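Local coordinates for protein PT26-6P (PDB 2WB7) that is of unknown function but is encoded by a family of euryarchaeal mobile genetic elements and contains three domains with novel folds, at residues D153-T158 against W374-P379; Y255-A260 against I268-S273; D352-G357 against N500-Q505; M380-S385 against A495-N500. One frame throughout, in Å; residues are numbered along the deposited sequence.

In the fold
Contacts 1, 2 and 3 all reach the same antiparallel sheet, in which strand 370-379 lies between strands 350-364 and 253-261. Contact 1 lays a helix over that central strand, and contact 2 is the hairpin beside it, the centres of the two about 12 Å apart. Contact 3, whose centre is about 13 Å from that of contact 1, joins the neighbouring strand to the C-terminal helices; H354 and E378 link the two through a probable ND1 to OE2 hydrogen bond of 2.8 Å. Contact 4 continues from the end of strand 370-379, and its centre is about 7 Å from that of contact 3. Contact 3 ties the sheet, and contact 4 the loop that follows it, to the helical domain.

Contact 1 of 4, residues D153-T158 against W374-P379; sequences DKIWNT and WLAAEP
I155 and A376 mark the closest backbone approach, with their CA atoms 7.8 Å apart where helix 153-157 crosses strand 374-379 at 105°, the axes of these short segments coming within 10.4 Å. The first side chain down is I155, whose CG2 branch sits 4.0 Å from CB of A376. That branch is also 4.4 Å from CH2 of W374, which it meets at an oblique angle. On its other side it covers the centre of the W156 ring, so a single methyl is shared by two indoles and an alanine. Next along the helix, W156 sends the far end of its six-membered ring toward the strand, CH2 lying 4.2 Å from CB of A376. The strand belongs to the second immunoglobulin-like domain and runs inside its antiparallel sheet, between strands 350-364 and 253-261, whereas the helix lies in the sequence range of the first such domain. The contact thus probably brings a helix of the first domain onto the sheet of the second. E378 approaches W156 obliquely: CG is anti to the backbone N (chi1 167°) and the chain stays extended, which carries OE1 to 3.5 Å from CZ2 of W156. Ring and carboxylate are inclined by 52°, and the acid is satisfied by other groups, OE1 by the hydroxyl of Y152 and OE2 by ND1 of H354. K258 makes a cation-pi contact with the W156 ring. At the helix end, K154 O accepts from the backbone N of N157 and from both N and OG1 of T158.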
loop_
_atom_site.group_PDB
_atom_site.type_symbol
_atom_site.label_atom_id
_atom_site.label_comp_id
_atom_site.label_asym_id
_atom_site.label_seq_id
_atom_site.Cartn_x
_atom_site.Cartn_y
_atom_site.Cartn_z
ATOM N N ASP A 153 6.957 5.947 -12.742
ATOM C CA ASP A 153 7.242 4.549 -13.028
ATOM C C ASP A 153 8.249 4.060 -12.018
ATOM O O ASP A 153 8.175 2.942 -11.523
ATOM C CB ASP A 153 7.877 4.395 -14.411
ATOM C CG ASP A 153 6.961 4.835 -15.542
ATOM O OD1 ASP A 153 5.721 4.688 -15.397
ATOM O OD2 ASP A 153 7.489 5.301 -16.586
ATOM N N LYS A 154 9.210 4.922 -11.725
ATOM C CA LYS A 154 10.306 4.560 -10.856
ATOM C C LYS A 154 9.778 4.133 -9.501
ATOM O O LYS A 154 10.284 3.194 -8.885
ATOM C CB LYS A 154 11.250 5.741 -10.707
ATOM C CG LYS A 154 12.600 5.349 -10.216
ATOM C CD LYS A 154 13.519 6.549 -10.153
ATOM C CE LYS A 154 14.892 6.133 -9.641
ATOM N NZ LYS A 154 15.740 7.346 -9.457
ATOM N N ILE A 155 8.741 4.817 -9.039
ATOM C CA ILE A 155 8.145 4.485 -7.745
ATOM C C ILE A 155 7.766 3.013 -7.660
ATOM O O ILE A 155 8.071 2.348 -6.677
ATOM C CB ILE A 155 6.918 5.353 -7.455
ATOM C CG1 ILE A 155 7.363 6.800 -7.229
ATOM C CG2 ILE A 155 6.182 4.817 -6.261
ATOM C CD1 ILE A 155 6.260 7.796 -7.253
ATOM N N TRP A 156 7.110 2.504 -8.699
ATOM C CA TRP A 156 6.583 1.142 -8.669
ATOM C C TRP A 156 7.587 0.101 -9.119
ATOM O O TRP A 156 7.310 -1.092 -9.018
ATOM C CB TRP A 156 5.312 1.040 -9.518
ATOM C CG TRP A 156 4.408 2.177 -9.264
ATOM C CD1 TRP A 156 4.075 3.182 -10.128
ATOM C CD2 TRP A 156 3.751 2.474 -8.030
ATOM N NE1 TRP A 156 3.240 4.080 -9.506
ATOM C CE2 TRP A 156 3.025 3.665 -8.218
ATOM C CE3 TRP A 156 3.704 1.845 -6.783
ATOM C CZ2 TRP A 156 2.264 4.234 -7.210
ATOM C CZ3 TRP A 156 2.954 2.416 -5.784
ATOM C CH2 TRP A 156 2.244 3.600 -6.001
ATOM N N ASN A 157 8.743 0.533 -9.616
ATOM C CA ASN A 157 9.702 -0.421 -10.172
ATOM C C ASN A 157 11.011 -0.562 -9.386
ATOM O O ASN A 157 11.789 -1.475 -9.626
ATOM C CB ASN A 157 9.966 -0.126 -11.643
ATOM C CG ASN A 157 8.695 -0.200 -12.478
ATOM O OD1 ASN A 157 8.393 0.712 -13.264
ATOM N ND2 ASN A 157 7.913 -1.270 -12.284
ATOM N N THR A 158 11.244 0.338 -8.444
ATOM C CA THR A 158 12.441 0.264 -7.645
ATOM C C THR A 158 12.308 -0.852 -6.625
ATOM O O THR A 158 11.255 -1.035 -6.020
ATOM C CB THR A 158 12.702 1.565 -6.930
ATOM O OG1 THR A 158 12.815 2.615 -7.896
ATOM C CG2 THR A 158 13.975 1.460 -6.155
ATOM N N TRP A 374 9.013 7.540 3.573
ATOM C CA TRP A 374 8.046 8.012 2.612
ATOM C C TRP A 374 7.048 6.919 2.284
ATOM O O TRP A 374 7.347 5.726 2.411
ATOM C CB TRP A 374 8.744 8.482 1.333
ATOM C CG TRP A 374 9.440 7.389 0.580
ATOM C CD1 TRP A 374 10.711 6.954 0.769
ATOM C CD2 TRP A 374 8.890 6.588 -0.472
ATOM N NE1 TRP A 374 10.997 5.942 -0.113
ATOM C CE2 TRP A 374 9.895 5.695 -0.883
ATOM C CE3 TRP A 374 7.641 6.535 -1.101
ATOM C CZ2 TRP A 374 9.699 4.763 -1.891
ATOM C CZ3 TRP A 374 7.448 5.603 -2.112
ATOM C CH2 TRP A 374 8.473 4.734 -2.496
ATOM N N LEU A 375 5.856 7.341 1.871
ATOM C CA LEU A 375 4.841 6.422 1.368
ATOM C C LEU A 375 4.200 6.977 0.098
ATOM O O LEU A 375 3.979 8.197 -0.041
ATOM C CB LEU A 375 3.764 6.153 2.414
ATOM C CG LEU A 375 2.751 5.062 2.042
ATOM C CD1 LEU A 375 3.368 3.704 2.140
ATOM C CD2 LEU A 375 1.557 5.124 2.971
ATOM N N ALA A 376 3.928 6.078 -0.838
ATOM C CA ALA A 376 3.183 6.431 -2.029
ATOM C C ALA A 376 2.011 5.476 -2.088
ATOM O O ALA A 376 2.170 4.277 -1.854
ATOM C CB ALA A 376 4.056 6.299 -3.278
ATOM N N ALA A 377 0.833 6.005 -2.372
ATOM C CA ALA A 377 -0.351 5.170 -2.437
ATOM C C ALA A 377 -1.196 5.698 -3.563
ATOM O O ALA A 377 -1.535 6.886 -3.593
ATOM C CB ALA A 377 -1.129 5.220 -1.126
ATOM N N GLU A 378 -1.511 4.824 -4.509
ATOM C CA GLU A 378 -2.297 5.227 -5.660
ATOM C C GLU A 378 -3.648 4.505 -5.668
ATOM O O GLU A 378 -3.706 3.284 -5.802
ATOM C CB GLU A 378 -1.520 4.987 -6.953
ATOM C CG GLU A 378 -2.380 5.078 -8.189
ATOM C CD GLU A 378 -1.603 4.936 -9.491
ATOM O OE1 GLU A 378 -0.366 4.785 -9.446
ATOM O OE2 GLU A 378 -2.242 4.985 -10.566
ATOM N N PRO A 379 -4.738 5.268 -5.493
ATOM C CA PRO A 379 -6.083 4.708 -5.532
ATOM C C PRO A 379 -6.305 4.084 -6.886
ATOM O O PRO A 379 -6.039 4.724 -7.904
ATOM C CB PRO A 379 -6.979 5.938 -5.380
ATOM C CG PRO A 379 -6.130 6.950 -4.707
ATOM C CD PRO A 379 -4.744 6.713 -5.219
#

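Contact 2 of 4, residues Y255-A260 against I268-S273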
loop_
_atom_site.group_PDB
_atom_site.type_symbol
_atom_site.label_atom_id
_atom_site.label_comp_id
_atom_site.label_asym_id
_atom_site.label_seq_id
_atom_site.Cartn_x
_atom_site.Cartn_y
_atom_site.Cartn_z
ATOM N N TYR A 255 -11.298 2.590 -1.875
ATOM C CA TYR A 255 -10.623 2.058 -3.054
ATOM C C TYR A 255 -9.470 1.164 -2.626
ATOM O O TYR A 255 -8.862 1.385 -1.579
ATOM C CB TYR A 255 -10.139 3.196 -3.977
ATOM C CG TYR A 255 -11.127 3.557 -5.069
ATOM C CD1 TYR A 255 -12.139 4.488 -4.855
ATOM C CD2 TYR A 255 -11.050 2.954 -6.317
ATOM C CE1 TYR A 255 -13.036 4.800 -5.854
ATOM C CE2 TYR A 255 -11.934 3.258 -7.315
ATOM C CZ TYR A 255 -12.917 4.175 -7.085
ATOM O OH TYR A 255 -13.792 4.462 -8.102
ATOM N N GLN A 256 -9.176 0.141 -3.412
ATOM C CA GLN A 256 -7.902 -0.522 -3.232
ATOM C C GLN A 256 -6.844 0.538 -3.577
ATOM O O GLN A 256 -7.072 1.398 -4.444
ATOM C CB GLN A 256 -7.768 -1.747 -4.143
ATOM C CG GLN A 256 -8.793 -2.855 -3.932
ATOM C CD GLN A 256 -8.691 -3.503 -2.570
ATOM O OE1 GLN A 256 -7.621 -3.551 -1.957
ATOM N NE2 GLN A 256 -9.814 -4.016 -2.084
ATOM N N ASN A 257 -5.703 0.497 -2.890
ATOM C CA ASN A 257 -4.573 1.358 -3.223
ATOM C C ASN A 257 -3.382 0.495 -3.602
ATOM O O ASN A 257 -3.198 -0.579 -3.055
ATOM C CB ASN A 257 -4.156 2.216 -2.023
ATOM C CG ASN A 257 -5.043 3.416 -1.810
ATOM O OD1 ASN A 257 -5.940 3.390 -0.978
ATOM N ND2 ASN A 257 -4.788 4.479 -2.543
ATOM N N LYS A 258 -2.556 0.984 -4.517
ATOM C CA LYS A 258 -1.260 0.393 -4.771
ATOM C C LYS A 258 -0.247 1.156 -3.905
ATOM O O LYS A 258 -0.228 2.380 -3.910
ATOM C CB LYS A 258 -0.922 0.560 -6.244
ATOM C CG LYS A 258 -0.001 -0.501 -6.816
ATOM C CD LYS A 258 0.758 0.028 -8.030
ATOM C CE LYS A 258 -0.018 1.125 -8.789
ATOM N NZ LYS A 258 0.791 1.743 -9.922
ATOM N N TYR A 259 0.579 0.443 -3.147
ATOM C CA TYR A 259 1.491 1.091 -2.200
ATOM C C TYR A 259 2.951 0.891 -2.558
ATOM O O TYR A 259 3.310 -0.156 -3.078
ATOM C CB TYR A 259 1.302 0.521 -0.797
ATOM C CG TYR A 259 -0.043 0.760 -0.168
ATOM C CD1 TYR A 259 -1.004 -0.243 -0.152
ATOM C CD2 TYR A 259 -0.342 1.975 0.438
ATOM C CE1 TYR A 259 -2.243 -0.032 0.434
ATOM C CE2 TYR A 259 -1.565 2.200 1.021
ATOM C CZ TYR A 259 -2.512 1.190 1.028
ATOM O OH TYR A 259 -3.744 1.395 1.608
ATOM N N ALA A 260 3.785 1.887 -2.251
ATOM C CA ALA A 260 5.232 1.733 -2.262
ATOM C C ALA A 260 5.810 2.538 -1.098
ATOM O O ALA A 260 5.249 3.570 -0.727
ATOM C CB ALA A 260 5.822 2.209 -3.580
ATOM N N ILE A 268 -2.104 4.742 4.191
ATOM C CA ILE A 268 -3.068 5.670 3.655
ATOM C C ILE A 268 -4.288 4.885 3.205
ATOM O O ILE A 268 -4.172 3.924 2.426
ATOM C CB ILE A 268 -2.494 6.447 2.475
ATOM C CG1 ILE A 268 -1.333 7.327 2.937
ATOM C CG2 ILE A 268 -3.579 7.279 1.807
ATOM C CD1 ILE A 268 -0.762 8.202 1.820
ATOM N N ILE A 269 -5.457 5.270 3.708
ATOM C CA ILE A 269 -6.698 4.691 3.209
ATOM C C ILE A 269 -7.352 5.708 2.280
ATOM O O ILE A 269 -7.347 6.916 2.573
ATOM C CB ILE A 269 -7.667 4.316 4.344
ATOM C CG1 ILE A 269 -7.105 3.152 5.150
ATOM C CG2 ILE A 269 -9.010 3.930 3.773
ATOM C CD1 ILE A 269 -6.598 2.018 4.289
ATOM N N THR A 270 -7.882 5.240 1.152
ATOM C CA THR A 270 -8.548 6.138 0.209
ATOM C C THR A 270 -10.029 5.846 0.141
ATOM O O THR A 270 -10.439 4.713 -0.113
ATOM C CB THR A 270 -8.004 6.004 -1.237
ATOM O OG1 THR A 270 -6.617 6.374 -1.294
ATOM C CG2 THR A 270 -8.776 6.920 -2.149
ATOM N N ALA A 271 -10.844 6.864 0.367
ATOM C CA ALA A 271 -12.244 6.776 0.017
ATOM C C ALA A 271 -12.490 7.833 -1.047
ATOM O O ALA A 271 -11.963 8.943 -0.958
ATOM C CB ALA A 271 -13.104 7.014 1.216
ATOM N N ALA A 272 -13.273 7.491 -2.064
ATOM C CA ALA A 272 -13.582 8.453 -3.111
ATOM C C ALA A 272 -15.005 8.248 -3.639
ATOM O O ALA A 272 -15.709 7.353 -3.173
ATOM C CB ALA A 272 -12.567 8.338 -4.218
ATOM N N SER A 273 -15.431 9.100 -4.582
ATOM C CA SER A 273 -16.670 8.881 -5.323
ATOM C C SER A 273 -16.483 7.663 -6.179
ATOM O O SER A 273 -15.365 7.372 -6.599
ATOM C CB SER A 273 -16.960 10.045 -6.256
ATOM O OG SER A 273 -16.658 11.271 -5.637
HETATM O O HOH W 1 -8.022 2.535 0.686
#
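N257 and T270 meet through their side chains: ND2 of N257 donates to OG1 of T270 over 2.9 Å, nearly in the amide plane but somewhat bent, at 148°. The amide is put there by a first torsion that sets CG anti to the carbonyl carbon (chi1 -79°). CB of N257 lies over the rim of one face of the Y259 ring. On the amide's other branch, OD1 of N257 lies 2.8 Å from a water. The same water accepts from the backbone N of T270 at 2.7 Å and has Y255 O equally near; with more acceptors than protons in reach, it cannot serve them all at once. Main chain meets main chain where Y255 N donates to T270 O, 2.9 Å and almost straight (167°). Further along, the Y259 hydroxyl gives its proton to I268 O at 2.7 Å, and that carbonyl sits at the ring edge. The Y255 hydroxyl goes instead to G236 O, while its CE1 rests 3.9 Å from CB of A272. With N257 replaced by an alanine, T270 OG1 would probably lose its amide donor and the water one of its oxygen partners. Side chains and a water thus stand in for direct strand-to-strand bonds where this antiparallel beta hairpin, strands 253-261 and 266-272 of the second immunoglobulin-like domain, splays apart.

Contact 3 of 4, residues D352-G357 against N500-Q505; sequences DYHALG and NGDLEQ
The H354 ring has the side-chain amide of Q505 over one face, the two planes 23° apart, and the carboxylate of D502 at its edge. D352 OD2 also lies at the edge, in the ring plane. NE2 of H354 donates to OD2 of D502 over 2.7 Å, almost straight at 169°, reaching the oxygen on its syn side though somewhat out of the carboxylate plane. ND1, the other ring nitrogen, is bonded to E378 OE2, and two acids holding one imidazole would probably favour its protonated form. D502 does a second job as the N-cap of helix 503-523. With CG anti to its backbone N (chi1 -168°), it turns OD1 back to accept from Q505 N at 3.1 Å, leaving OD2 for the histidine. The N-cap residue of the helical domain's last helix is thereby coupled to strand 350-364 of the second immunoglobulin-like domain. D352 comes across toward the same oxygen, so that the two carboxylates lie close together. Q505 fills the space alongside, extended, with its amide end close to both the D352 carboxylate and the Y353 carbonyl.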
loop_
_atom_site.group_PDB
_atom_site.type_symbol
_atom_site.label_atom_id
_atom_site.label_comp_id
_atom_site.label_asym_id
_atom_site.label_seq_id
_atom_site.Cartn_x
_atom_site.Cartn_y
_atom_site.Cartn_z
ATOM N N ASP A 352 -6.417 10.278 -19.734
ATOM C CA ASP A 352 -7.110 10.001 -18.492
ATOM C C ASP A 352 -6.351 10.660 -17.355
ATOM O O ASP A 352 -5.407 11.405 -17.596
ATOM C CB ASP A 352 -7.209 8.495 -18.261
ATOM C CG ASP A 352 -5.838 7.823 -18.063
ATOM O OD1 ASP A 352 -5.623 6.729 -18.625
ATOM O OD2 ASP A 352 -4.979 8.364 -17.331
ATOM N N TYR A 353 -6.765 10.383 -16.123
ATOM C CA TYR A 353 -6.086 10.895 -14.948
ATOM C C TYR A 353 -5.789 9.766 -13.953
ATOM O O TYR A 353 -6.514 8.774 -13.888
ATOM C CB TYR A 353 -6.962 11.923 -14.240
ATOM C CG TYR A 353 -7.112 13.255 -14.924
ATOM C CD1 TYR A 353 -7.875 13.393 -16.075
ATOM C CD2 TYR A 353 -6.533 14.387 -14.385
ATOM C CE1 TYR A 353 -8.028 14.628 -16.682
ATOM C CE2 TYR A 353 -6.677 15.613 -14.979
ATOM C CZ TYR A 353 -7.420 15.728 -16.129
ATOM O OH TYR A 353 -7.551 16.960 -16.702
ATOM N N HIS A 354 -4.725 9.944 -13.172
ATOM C CA HIS A 354 -4.388 9.057 -12.070
ATOM C C HIS A 354 -4.420 9.864 -10.776
ATOM O O HIS A 354 -4.180 11.081 -10.777
ATOM C CB HIS A 354 -2.983 8.488 -12.258
ATOM C CG HIS A 354 -2.887 7.416 -13.299
ATOM N ND1 HIS A 354 -2.311 6.184 -13.049
ATOM C CD2 HIS A 354 -3.285 7.392 -14.593
ATOM C CE1 HIS A 354 -2.367 5.444 -14.143
ATOM N NE2 HIS A 354 -2.946 6.155 -15.097
ATOM N N ALA A 355 -4.726 9.199 -9.668
ATOM C CA ALA A 355 -4.694 9.855 -8.372
ATOM C C ALA A 355 -3.504 9.276 -7.640
ATOM O O ALA A 355 -3.237 8.077 -7.754
ATOM C CB ALA A 355 -5.984 9.598 -7.601
ATOM N N LEU A 356 -2.773 10.123 -6.915
ATOM C CA LEU A 356 -1.624 9.669 -6.143
ATOM C C LEU A 356 -1.502 10.441 -4.841
ATOM O O LEU A 356 -1.839 11.623 -4.767
ATOM C CB LEU A 356 -0.345 9.837 -6.949
ATOM C CG LEU A 356 0.963 9.334 -6.347
ATOM C CD1 LEU A 356 1.082 7.843 -6.485
ATOM C CD2 LEU A 356 2.127 9.995 -7.048
ATOM N N GLY A 357 -1.022 9.758 -3.807
ATOM C CA GLY A 357 -0.716 10.402 -2.536
ATOM C C GLY A 357 0.707 10.100 -2.129
ATOM O O GLY A 357 1.133 8.935 -2.110
ATOM N N ASN A 500 -2.474 4.104 -25.993
ATOM C CA ASN A 500 -1.848 5.416 -25.804
ATOM C C ASN A 500 -0.953 5.576 -24.600
ATOM O O ASN A 500 -0.746 6.696 -24.136
ATOM C CB ASN A 500 -2.882 6.526 -25.784
ATOM C CG ASN A 500 -3.650 6.598 -27.062
ATOM O OD1 ASN A 500 -4.416 5.689 -27.373
ATOM N ND2 ASN A 500 -3.437 7.670 -27.835
ATOM N N GLY A 501 -0.417 4.473 -24.098
ATOM C CA GLY A 501 0.618 4.564 -23.085
ATOM C C GLY A 501 0.156 4.513 -21.644
ATOM O O GLY A 501 0.875 4.946 -20.746
ATOM N N ASP A 502 -1.030 3.974 -21.400
ATOM C CA ASP A 502 -1.449 3.743 -20.036
ATOM C C ASP A 502 -1.986 2.345 -19.884
ATOM O O ASP A 502 -3.181 2.145 -19.710
ATOM C CB ASP A 502 -2.507 4.750 -19.620
ATOM C CG ASP A 502 -2.762 4.738 -18.132
ATOM O OD1 ASP A 502 -2.220 3.835 -17.460
ATOM O OD2 ASP A 502 -3.508 5.622 -17.640
ATOM N N LEU A 503 -1.095 1.372 -19.937
ATOM C CA LEU A 503 -1.500 -0.016 -19.857
ATOM C C LEU A 503 -1.957 -0.400 -18.448
ATOM O O LEU A 503 -2.758 -1.327 -18.273
ATOM C CB LEU A 503 -0.354 -0.902 -20.325
ATOM C CG LEU A 503 -0.580 -2.405 -20.251
ATOM C CD1 LEU A 503 -1.931 -2.856 -20.897
ATOM C CD2 LEU A 503 0.641 -3.111 -20.877
ATOM N N GLU A 504 -1.458 0.308 -17.439
ATOM C CA GLU A 504 -1.857 0.008 -16.067
ATOM C C GLU A 504 -3.336 0.266 -15.901
ATOM O O GLU A 504 -4.081 -0.626 -15.505
ATOM C CB GLU A 504 -1.082 0.843 -15.061
ATOM C CG GLU A 504 0.441 0.718 -15.172
ATOM C CD GLU A 504 1.091 1.815 -16.053
ATOM O OE1 GLU A 504 0.362 2.504 -16.820
ATOM O OE2 GLU A 504 2.341 1.976 -15.981
ATOM N N GLN A 505 -3.768 1.493 -16.190
ATOM C CA GLN A 505 -5.188 1.816 -16.054
ATOM C C GLN A 505 -6.059 0.979 -17.005
ATOM O O GLN A 505 -7.210 0.659 -16.694
ATOM C CB GLN A 505 -5.452 3.317 -16.207
ATOM C CG GLN A 505 -6.845 3.710 -15.726
ATOM C CD GLN A 505 -7.012 5.200 -15.515
ATOM O OE1 GLN A 505 -6.423 5.795 -14.599
ATOM N NE2 GLN A 505 -7.841 5.817 -16.355
#

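Contact 4 of 4, residues M380-S385 against A495-N500; sequences MISVLS and ARKALN
K497, R496 and S385 carry most of this contact, in which two long side chains of one helix reach across to the loop 380-385. K497 runs out extended beyond CG and donates from NZ to V383 O at 2.8 Å, coming in from above the carbonyl plane, 49° out of it. S382 OG lies 2.9 Å from the same nitrogen, and D509 binds both, taking a salt bridge from K497 and a hydrogen bond with the serine hydroxyl. A methionine in place of K497 would probably leave V383 O without this donor and the D509 carboxylate without its positive mate. R496 starts out straight, with CG anti to the backbone N, then bends at chi3 (59°) so that its guanidinium turns flat toward S385. CB of S385 rests over one face of that group, 3.5 Å from NH2, while V383 O is at the edge and too distant, at 4.4 Å from NH2, to be gripped. The guanidinium is held from other directions, NH1 by L351 O and NH2, weakly, by N493 OD1, which also accepts from S385 N. The loop leaves strand 370-379 of the second immunoglobulin-like domain and leads toward helix 393-404; here it passes helix 471-499, with helix 503-523 meeting the same stretch through Q505 and D509, and Y353 of strand 350-364 touching V383.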
loop_
_atom_site.group_PDB
_atom_site.type_symbol
_atom_site.label_atom_id
_atom_site.label_comp_id
_atom_site.label_asym_id
_atom_site.label_seq_id
_atom_site.Cartn_x
_atom_site.Cartn_y
_atom_site.Cartn_z
HETATM N N MSE A 380 -6.763 2.838 -6.908
HETATM C CA MSE A 380 -6.877 2.100 -8.157
HETATM C C MSE A 380 -8.125 2.533 -8.915
HETATM O O MSE A 380 -9.041 1.745 -9.145
HETATM C CB MSE A 380 -6.884 0.610 -7.857
HETATM C CG MSE A 380 -5.570 0.123 -7.263
HETATM SE SE MSE A 380 -4.191 0.222 -8.592
HETATM C CE MSE A 380 -4.672 -1.474 -9.356
ATOM N N ILE A 381 -8.177 3.813 -9.264
ATOM C CA ILE A 381 -9.347 4.356 -9.925
ATOM C C ILE A 381 -9.181 4.191 -11.422
ATOM O O ILE A 381 -8.145 3.732 -11.902
ATOM C CB ILE A 381 -9.579 5.853 -9.584
ATOM C CG1 ILE A 381 -8.343 6.703 -9.903
ATOM C CG2 ILE A 381 -9.951 6.023 -8.134
ATOM C CD1 ILE A 381 -8.449 7.543 -11.200
ATOM N N SER A 382 -10.214 4.542 -12.162
ATOM C CA SER A 382 -10.087 4.646 -13.601
ATOM C C SER A 382 -10.983 5.783 -14.064
ATOM O O SER A 382 -12.122 5.917 -13.600
ATOM C CB SER A 382 -10.513 3.355 -14.272
ATOM O OG SER A 382 -10.610 3.561 -15.671
ATOM N N VAL A 383 -10.466 6.616 -14.956
ATOM C CA VAL A 383 -11.275 7.693 -15.484
ATOM C C VAL A 383 -11.797 7.292 -16.844
ATOM O O VAL A 383 -11.023 7.019 -17.742
ATOM C CB VAL A 383 -10.500 8.976 -15.584
ATOM C CG1 VAL A 383 -11.385 10.037 -16.180
ATOM C CG2 VAL A 383 -9.980 9.387 -14.192
ATOM N N LEU A 384 -13.110 7.219 -16.981
ATOM C CA LEU A 384 -13.732 6.772 -18.231
ATOM C C LEU A 384 -14.026 7.942 -19.157
ATOM O O LEU A 384 -14.148 9.091 -18.711
ATOM C CB LEU A 384 -15.036 6.026 -17.946
ATOM C CG LEU A 384 -14.918 4.817 -17.028
ATOM C CD1 LEU A 384 -16.267 4.411 -16.569
ATOM C CD2 LEU A 384 -14.250 3.676 -17.742
ATOM N N SER A 385 -14.152 7.650 -20.449
ATOM C CA SER A 385 -14.584 8.659 -21.427
ATOM C C SER A 385 -16.043 8.407 -21.802
ATOM O O SER A 385 -16.550 7.299 -21.623
ATOM C CB SER A 385 -13.705 8.603 -22.673
ATOM O OG SER A 385 -13.949 7.410 -23.397
ATOM N N ALA A 495 -8.834 -0.682 -24.361
ATOM C CA ALA A 495 -8.083 -0.650 -25.603
ATOM C C ALA A 495 -7.498 0.733 -25.858
ATOM O O ALA A 495 -6.333 0.867 -26.194
ATOM C CB ALA A 495 -8.964 -1.085 -26.755
ATOM N N ARG A 496 -8.317 1.760 -25.674
ATOM C CA ARG A 496 -7.903 3.136 -25.921
ATOM C C ARG A 496 -6.736 3.556 -25.032
ATOM O O ARG A 496 -5.801 4.221 -25.485
ATOM C CB ARG A 496 -9.084 4.088 -25.726
ATOM C CG ARG A 496 -8.758 5.569 -25.965
ATOM C CD ARG A 496 -9.962 6.505 -25.705
ATOM N NE ARG A 496 -10.471 6.416 -24.332
ATOM C CZ ARG A 496 -10.119 7.235 -23.340
ATOM N NH1 ARG A 496 -9.258 8.222 -23.569
ATOM N NH2 ARG A 496 -10.629 7.059 -22.119
ATOM N N LYS A 497 -6.786 3.148 -23.770
ATOM C CA LYS A 497 -5.700 3.409 -22.846
ATOM C C LYS A 497 -4.462 2.602 -23.199
ATOM O O LYS A 497 -3.359 3.141 -23.227
ATOM C CB LYS A 497 -6.152 3.116 -21.422
ATOM C CG LYS A 497 -6.946 4.260 -20.831
ATOM C CD LYS A 497 -7.914 3.827 -19.773
ATOM C CE LYS A 497 -8.696 5.041 -19.295
ATOM N NZ LYS A 497 -9.540 4.719 -18.116
ATOM N N ALA A 498 -4.637 1.311 -23.473
ATOM C CA ALA A 498 -3.511 0.469 -23.868
ATOM C C ALA A 498 -2.767 1.094 -25.049
ATOM O O ALA A 498 -1.563 1.313 -24.987
ATOM C CB ALA A 498 -3.973 -0.921 -24.201
ATOM N N LEU A 499 -3.489 1.414 -26.113
ATOM C CA LEU A 499 -2.898 2.051 -27.289
ATOM C C LEU A 499 -2.165 3.372 -27.060
ATOM O O LEU A 499 -1.338 3.744 -27.878
ATOM C CB LEU A 499 -3.968 2.298 -28.344
ATOM C CG LEU A 499 -4.490 1.077 -29.082
ATOM C CD1 LEU A 499 -5.677 1.504 -29.941
ATOM C CD2 LEU A 499 -3.366 0.436 -29.916
ATOM N N ASN A 500 -2.474 4.104 -25.993
ATOM C CA ASN A 500 -1.848 5.416 -25.804
ATOM C C ASN A 500 -0.953 5.576 -24.600
ATOM O O ASN A 500 -0.746 6.696 -24.136
ATOM C CB ASN A 500 -2.882 6.526 -25.784
ATOM C CG ASN A 500 -3.650 6.598 -27.062
ATOM O OD1 ASN A 500 -4.416 5.689 -27.373
ATOM N ND2 ASN A 500 -3.437 7.670 -27.835
#